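Local coordinates for protein ammonium transporter (Kuenenia stuttgartiensis, PDB 6EU6) that probably senses ammonium at the membrane through an Amt-type transporter fold and passes the signal on to a histidine kinase, at residues Ile134-Phe139 with His171-Trp176; His141-Asn146 with Ala167-Ser172. All blocks are in the same frame, centred on the assembly; numbering follows the deposited sequence.

In the fold
Both interactions join helix 121-144 to helix 167-185, and their centres are about 8 Å apart, so they can be read as successive levels of one helix-helix seam, wholly buried at both. Neither reaches another subunit of the trimer. Interaction 1 lies nearer the centre of the chain, about 8 Å from it, where isoleucines meet a phenylalanine and a tyrosine. Interaction 2, about 11 Å from that centre, joins the C-terminal part of helix 121-144 to the first turn of helix 167-185, with a tryptophan lying against a valine. Aliphatic-to-aromatic packing serves at both levels, but polar anchoring of the tryptophan and of the first turn of helix 167-185 is added at the second.

Interaction 1 (Ile134-Phe139 with His171-Trp176); sequences IIYPIF and HSIGGW
Ile173 meets the face of Phe139 in a CH-pi contact: its CD1 methyl stands 4.0 Å from the centroid of the Phe139 ring, 27° off the ring normal. The methyl sits off-centre, closest to the root of the ring, with Ile173 CD1 3.6 Å from Phe139 CG and 3.8 Å from Phe139 CB. Ile173 CG1 follows along the same face, 3.9 Å from Phe139 CD1. Phe139 holds its CG anti to its own backbone N (chi1 -171°), which carries the ring across to helix 167-185.

The remaining contacts are purely apolar and use the other branch of Ile173. Its CG2 methyl meets Ile135 CG2 at 4.0 Å, branch against branch, and lies at the edge of the Tyr136 ring, near its plane, 4.4 Å from CD1 of Tyr136. One beta-branched residue thus serves three partners on two turns of the facing helix. Within the Amt fold, segments 134-139 and 171-176 run nearly antiparallel, 154° between their directions, with their axes 10.2 Å apart at closest approach. Helix 121-144 is kinked here, because Pro137 has no N-H to give to the preceding turn.

Polar links lie around this packing. Ile173 O accepts a hydrogen bond from Ser371 OG and Ile135 O one from Trp370 NE1, tying both backbones to helix 353-385. On helix 167-185, His171 ND1 is hydrogen-bonded to His326 ND1, a pairing consistent with the twin-histidine motif that lines the pore of Amt proteins.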
loop_
_atom_site.group_PDB
_atom_site.type_symbol
_atom_site.label_atom_id
_atom_site.label_comp_id
_atom_site.label_asym_id
_atom_site.label_seq_id
_atom_site.Cartn_x
_atom_site.Cartn_y
_atom_site.Cartn_z
ATOM N N ILE A 134 -2.129 14.509 26.306
ATOM C CA ILE A 134 -1.218 15.276 27.193
ATOM C C ILE A 134 0.218 15.384 26.697
ATOM O O ILE A 134 0.660 16.451 26.248
ATOM C CB ILE A 134 -1.281 14.713 28.637
ATOM C CG1 ILE A 134 -2.677 15.081 29.192
ATOM C CG2 ILE A 134 -0.252 15.399 29.536
ATOM C CD1 ILE A 134 -3.193 14.089 30.112
ATOM N N ILE A 135 0.929 14.285 26.737
ATOM C CA ILE A 135 2.388 14.311 26.463
ATOM C C ILE A 135 2.667 14.844 25.072
ATOM O O ILE A 135 3.402 15.841 24.901
ATOM C CB ILE A 135 3.047 12.926 26.675
ATOM C CG1 ILE A 135 2.851 12.472 28.127
ATOM C CG2 ILE A 135 4.503 12.921 26.274
ATOM C CD1 ILE A 135 3.405 11.100 28.387
ATOM N N TYR A 136 2.075 14.182 24.056
ATOM C CA TYR A 136 2.424 14.544 22.654
ATOM C C TYR A 136 2.001 15.961 22.252
ATOM O O TYR A 136 2.823 16.739 21.709
ATOM C CB TYR A 136 1.869 13.457 21.678
ATOM C CG TYR A 136 2.038 13.816 20.273
ATOM C CD1 TYR A 136 3.262 13.692 19.663
ATOM C CD2 TYR A 136 0.985 14.379 19.558
ATOM C CE1 TYR A 136 3.441 14.092 18.358
ATOM C CE2 TYR A 136 1.143 14.816 18.232
ATOM C CZ TYR A 136 2.384 14.641 17.618
ATOM O OH TYR A 136 2.570 15.006 16.282
ATOM N N PRO A 137 0.724 16.300 22.419
ATOM C CA PRO A 137 0.351 17.594 21.910
ATOM C C PRO A 137 0.936 18.828 22.712
ATOM O O PRO A 137 1.148 19.869 22.130
ATOM C CB PRO A 137 -1.190 17.599 22.021
ATOM C CG PRO A 137 -1.477 16.689 23.169
ATOM C CD PRO A 137 -0.369 15.628 23.141
ATOM N N ILE A 138 1.216 18.675 23.994
ATOM C CA ILE A 138 1.819 19.799 24.744
ATOM C C ILE A 138 3.277 20.026 24.336
ATOM O O ILE A 138 3.645 21.135 23.973
ATOM C CB ILE A 138 1.672 19.597 26.270
ATOM C CG1 ILE A 138 0.205 19.741 26.634
ATOM C CG2 ILE A 138 2.525 20.626 27.024
ATOM C CD1 ILE A 138 -0.184 19.209 28.008
ATOM N N PHE A 139 4.083 18.970 24.300
ATOM C CA PHE A 139 5.410 19.094 23.642
ATOM C C PHE A 139 5.324 19.585 22.215
ATOM O O PHE A 139 6.116 20.412 21.787
ATOM C CB PHE A 139 6.276 17.818 23.728
ATOM C CG PHE A 139 7.684 18.028 23.250
ATOM C CD1 PHE A 139 8.007 17.906 21.885
ATOM C CD2 PHE A 139 8.692 18.431 24.121
ATOM C CE1 PHE A 139 9.319 18.160 21.429
ATOM C CE2 PHE A 139 10.011 18.703 23.657
ATOM C CZ PHE A 139 10.313 18.541 22.315
ATOM N N HIS A 171 8.906 10.844 17.222
ATOM C CA HIS A 171 9.563 9.609 17.433
ATOM C C HIS A 171 10.193 9.536 18.819
ATOM O O HIS A 171 9.970 8.602 19.556
ATOM C CB HIS A 171 10.549 9.447 16.271
ATOM C CG HIS A 171 9.824 9.164 14.984
ATOM N ND1 HIS A 171 9.119 8.004 14.767
ATOM C CD2 HIS A 171 9.701 9.894 13.859
ATOM C CE1 HIS A 171 8.590 8.030 13.564
ATOM N NE2 HIS A 171 8.891 9.185 13.009
ATOM N N SER A 172 11.023 10.503 19.190
ATOM C CA SER A 172 11.598 10.452 20.577
ATOM C C SER A 172 10.532 10.539 21.633
ATOM O O SER A 172 10.531 9.765 22.627
ATOM C CB SER A 172 12.697 11.481 20.789
ATOM O OG SER A 172 13.782 11.157 19.944
ATOM N N ILE A 173 9.571 11.418 21.432
ATOM C CA ILE A 173 8.483 11.514 22.401
ATOM C C ILE A 173 7.771 10.190 22.601
ATOM O O ILE A 173 7.558 9.741 23.728
ATOM C CB ILE A 173 7.491 12.607 21.947
ATOM C CG1 ILE A 173 8.137 13.993 22.178
ATOM C CG2 ILE A 173 6.152 12.495 22.694
ATOM C CD1 ILE A 173 8.142 14.484 23.645
ATOM N N GLY A 174 7.348 9.559 21.503
ATOM C CA GLY A 174 6.746 8.249 21.603
ATOM C C GLY A 174 7.680 7.184 22.156
ATOM O O GLY A 174 7.238 6.331 22.926
ATOM N N GLY A 175 8.975 7.252 21.796
ATOM C CA GLY A 175 9.939 6.244 22.197
ATOM C C GLY A 175 10.237 6.317 23.727
ATOM O O GLY A 175 10.364 5.285 24.362
ATOM N N TRP A 176 10.342 7.525 24.293
ATOM C CA TRP A 176 10.582 7.695 25.743
ATOM C C TRP A 176 9.355 7.306 26.582
ATOM O O TRP A 176 9.476 6.715 27.670
ATOM C CB TRP A 176 11.042 9.144 26.068
ATOM C CG TRP A 176 12.287 9.571 25.362
ATOM C CD1 TRP A 176 12.521 10.798 24.811
ATOM C CD2 TRP A 176 13.451 8.786 25.069
ATOM N NE1 TRP A 176 13.732 10.818 24.211
ATOM C CE2 TRP A 176 14.352 9.630 24.382
ATOM C CE3 TRP A 176 13.868 7.493 25.390
ATOM C CZ2 TRP A 176 15.578 9.202 23.940
ATOM C CZ3 TRP A 176 15.110 7.081 24.968
ATOM C CH2 TRP A 176 15.934 7.925 24.240
#

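Interaction 2 (His141-Asn146 with Ala167-Ser172); sequences HWAWGN and ATVVHS
At the start of helix 167-185, facing the C-terminal part of helix 121-144, Val169 lies against one face of the Trp144 indole and beside Ala143. The principal interaction is CH-pi: Val169 CG1 stands 3.7 Å from the centroid of the six-membered ring of Trp144, only 12° off its normal. Val169 CG2 is displaced toward the rim of the same face, 3.7 Å from Trp144 CE2. With CG1 anti to the backbone N (chi1 175°), both methyls of Val169 are turned to the indole, and CG2 also touches Ala143 CB at 3.6 Å.

Trp144 NE1 donates to Asp163 O, a bond that probably helps fix the rotation of the ring. The Asp163 carboxylate also accepts the backbone N-H groups of Ala167, Thr168 and Val169 in the first turn of helix 167-185. That helix opens with a pi-type turn, Ser172 N bonding to Ala167 O at 2.8 Å. With an alanine in place of Trp144, Asp163 O would probably lose its indole donor and a gap would open against the Val169 methyls. Elsewhere the indole packs on Gln100 and Phe103 of helix 93-114, and a bound MES molecule, probably from the crystallisation liquor, lies about 4 Å from its side chain.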
loop_
_atom_site.group_PDB
_atom_site.type_symbol
_atom_site.label_atom_id
_atom_site.label_comp_id
_atom_site.label_asym_id
_atom_site.label_seq_id
_atom_site.Cartn_x
_atom_site.Cartn_y
_atom_site.Cartn_z
ATOM N N HIS A 141 3.161 21.592 21.009
ATOM C CA HIS A 141 2.928 23.052 21.074
ATOM C C HIS A 141 4.282 23.775 21.270
ATOM O O HIS A 141 4.603 24.736 20.563
ATOM C CB HIS A 141 1.987 23.407 22.193
ATOM C CG HIS A 141 1.576 24.837 22.172
ATOM N ND1 HIS A 141 0.619 25.313 21.304
ATOM C CD2 HIS A 141 2.023 25.912 22.880
ATOM C CE1 HIS A 141 0.456 26.612 21.502
ATOM N NE2 HIS A 141 1.290 26.996 22.456
ATOM N N TRP A 142 5.097 23.239 22.162
ATOM C CA TRP A 142 6.380 23.886 22.473
ATOM C C TRP A 142 7.237 24.009 21.246
ATOM O O TRP A 142 7.921 25.035 21.066
ATOM C CB TRP A 142 7.114 23.155 23.575
ATOM C CG TRP A 142 6.369 23.059 24.843
ATOM C CD1 TRP A 142 5.208 23.734 25.178
ATOM C CD2 TRP A 142 6.675 22.225 25.952
ATOM N NE1 TRP A 142 4.779 23.331 26.433
ATOM C CE2 TRP A 142 5.684 22.424 26.919
ATOM C CE3 TRP A 142 7.684 21.310 26.218
ATOM C CZ2 TRP A 142 5.674 21.732 28.113
ATOM C CZ3 TRP A 142 7.672 20.667 27.394
ATOM C CH2 TRP A 142 6.680 20.862 28.314
ATOM N N ALA A 143 7.217 22.940 20.424
ATOM C CA ALA A 143 8.140 22.783 19.256
ATOM C C ALA A 143 7.568 23.323 17.992
ATOM O O ALA A 143 8.251 23.951 17.173
ATOM C CB ALA A 143 8.512 21.300 19.094
ATOM N N TRP A 144 6.247 23.194 17.858
ATOM C CA TRP A 144 5.591 23.489 16.607
ATOM C C TRP A 144 4.355 24.398 16.747
ATOM O O TRP A 144 3.602 24.506 15.814
ATOM C CB TRP A 144 5.083 22.146 16.000
ATOM C CG TRP A 144 6.139 21.222 15.423
ATOM C CD1 TRP A 144 7.463 21.476 15.219
ATOM C CD2 TRP A 144 5.916 19.892 14.973
ATOM N NE1 TRP A 144 8.105 20.358 14.669
ATOM C CE2 TRP A 144 7.156 19.390 14.484
ATOM C CE3 TRP A 144 4.783 19.082 14.907
ATOM C CZ2 TRP A 144 7.283 18.135 13.950
ATOM C CZ3 TRP A 144 4.890 17.824 14.355
ATOM C CH2 TRP A 144 6.162 17.339 13.909
ATOM N N GLY A 145 4.093 24.988 17.913
ATOM C CA GLY A 145 2.899 25.750 18.104
ATOM C C GLY A 145 2.823 27.050 17.300
ATOM O O GLY A 145 1.789 27.718 17.249
ATOM N N ASN A 146 3.874 27.361 16.570
ATOM C CA ASN A 146 3.788 28.473 15.622
ATOM C C ASN A 146 3.109 28.131 14.313
ATOM O O ASN A 146 2.977 28.986 13.477
ATOM C CB ASN A 146 5.191 28.987 15.284
ATOM C CG ASN A 146 6.055 27.945 14.559
ATOM O OD1 ASN A 146 6.160 26.808 14.929
ATOM N ND2 ASN A 146 6.702 28.372 13.594
ATOM N N ALA A 167 11.389 14.075 14.324
ATOM C CA ALA A 167 12.305 13.135 14.919
ATOM C C ALA A 167 12.168 13.083 16.467
ATOM O O ALA A 167 12.204 11.997 17.091
ATOM C CB ALA A 167 13.742 13.466 14.536
ATOM N N THR A 168 12.022 14.270 17.050
ATOM C CA THR A 168 11.786 14.432 18.458
ATOM C C THR A 168 10.274 14.469 18.737
ATOM O O THR A 168 9.779 13.714 19.562
ATOM C CB THR A 168 12.488 15.723 19.006
ATOM O OG1 THR A 168 13.918 15.547 18.950
ATOM C CG2 THR A 168 12.137 15.912 20.419
ATOM N N VAL A 169 9.556 15.302 18.029
ATOM C CA VAL A 169 8.154 15.584 18.356
ATOM C C VAL A 169 7.293 14.299 18.260
ATOM O O VAL A 169 6.448 14.038 19.128
ATOM C CB VAL A 169 7.617 16.665 17.436
ATOM C CG1 VAL A 169 6.091 16.896 17.660
ATOM C CG2 VAL A 169 8.312 17.979 17.740
ATOM N N VAL A 170 7.535 13.492 17.229
ATOM C CA VAL A 170 6.877 12.206 17.081
ATOM C C VAL A 170 7.693 11.067 17.714
ATOM O O VAL A 170 7.233 10.354 18.594
ATOM C CB VAL A 170 6.549 11.950 15.597
ATOM C CG1 VAL A 170 5.942 10.543 15.398
ATOM C CG2 VAL A 170 5.503 12.996 15.129
ATOM N N HIS A 171 8.906 10.844 17.222
ATOM C CA HIS A 171 9.563 9.609 17.433
ATOM C C HIS A 171 10.193 9.536 18.819
ATOM O O HIS A 171 9.970 8.602 19.556
ATOM C CB HIS A 171 10.549 9.447 16.271
ATOM C CG HIS A 171 9.824 9.164 14.984
ATOM N ND1 HIS A 171 9.119 8.004 14.767
ATOM C CD2 HIS A 171 9.701 9.894 13.859
ATOM C CE1 HIS A 171 8.590 8.030 13.564
ATOM N NE2 HIS A 171 8.891 9.185 13.009
ATOM N N SER A 172 11.023 10.503 19.190
ATOM C CA SER A 172 11.598 10.452 20.577
ATOM C C SER A 172 10.532 10.539 21.633
ATOM O O SER A 172 10.531 9.765 22.627
ATOM C CB SER A 172 12.697 11.481 20.789
ATOM O OG SER A 172 13.782 11.157 19.944
#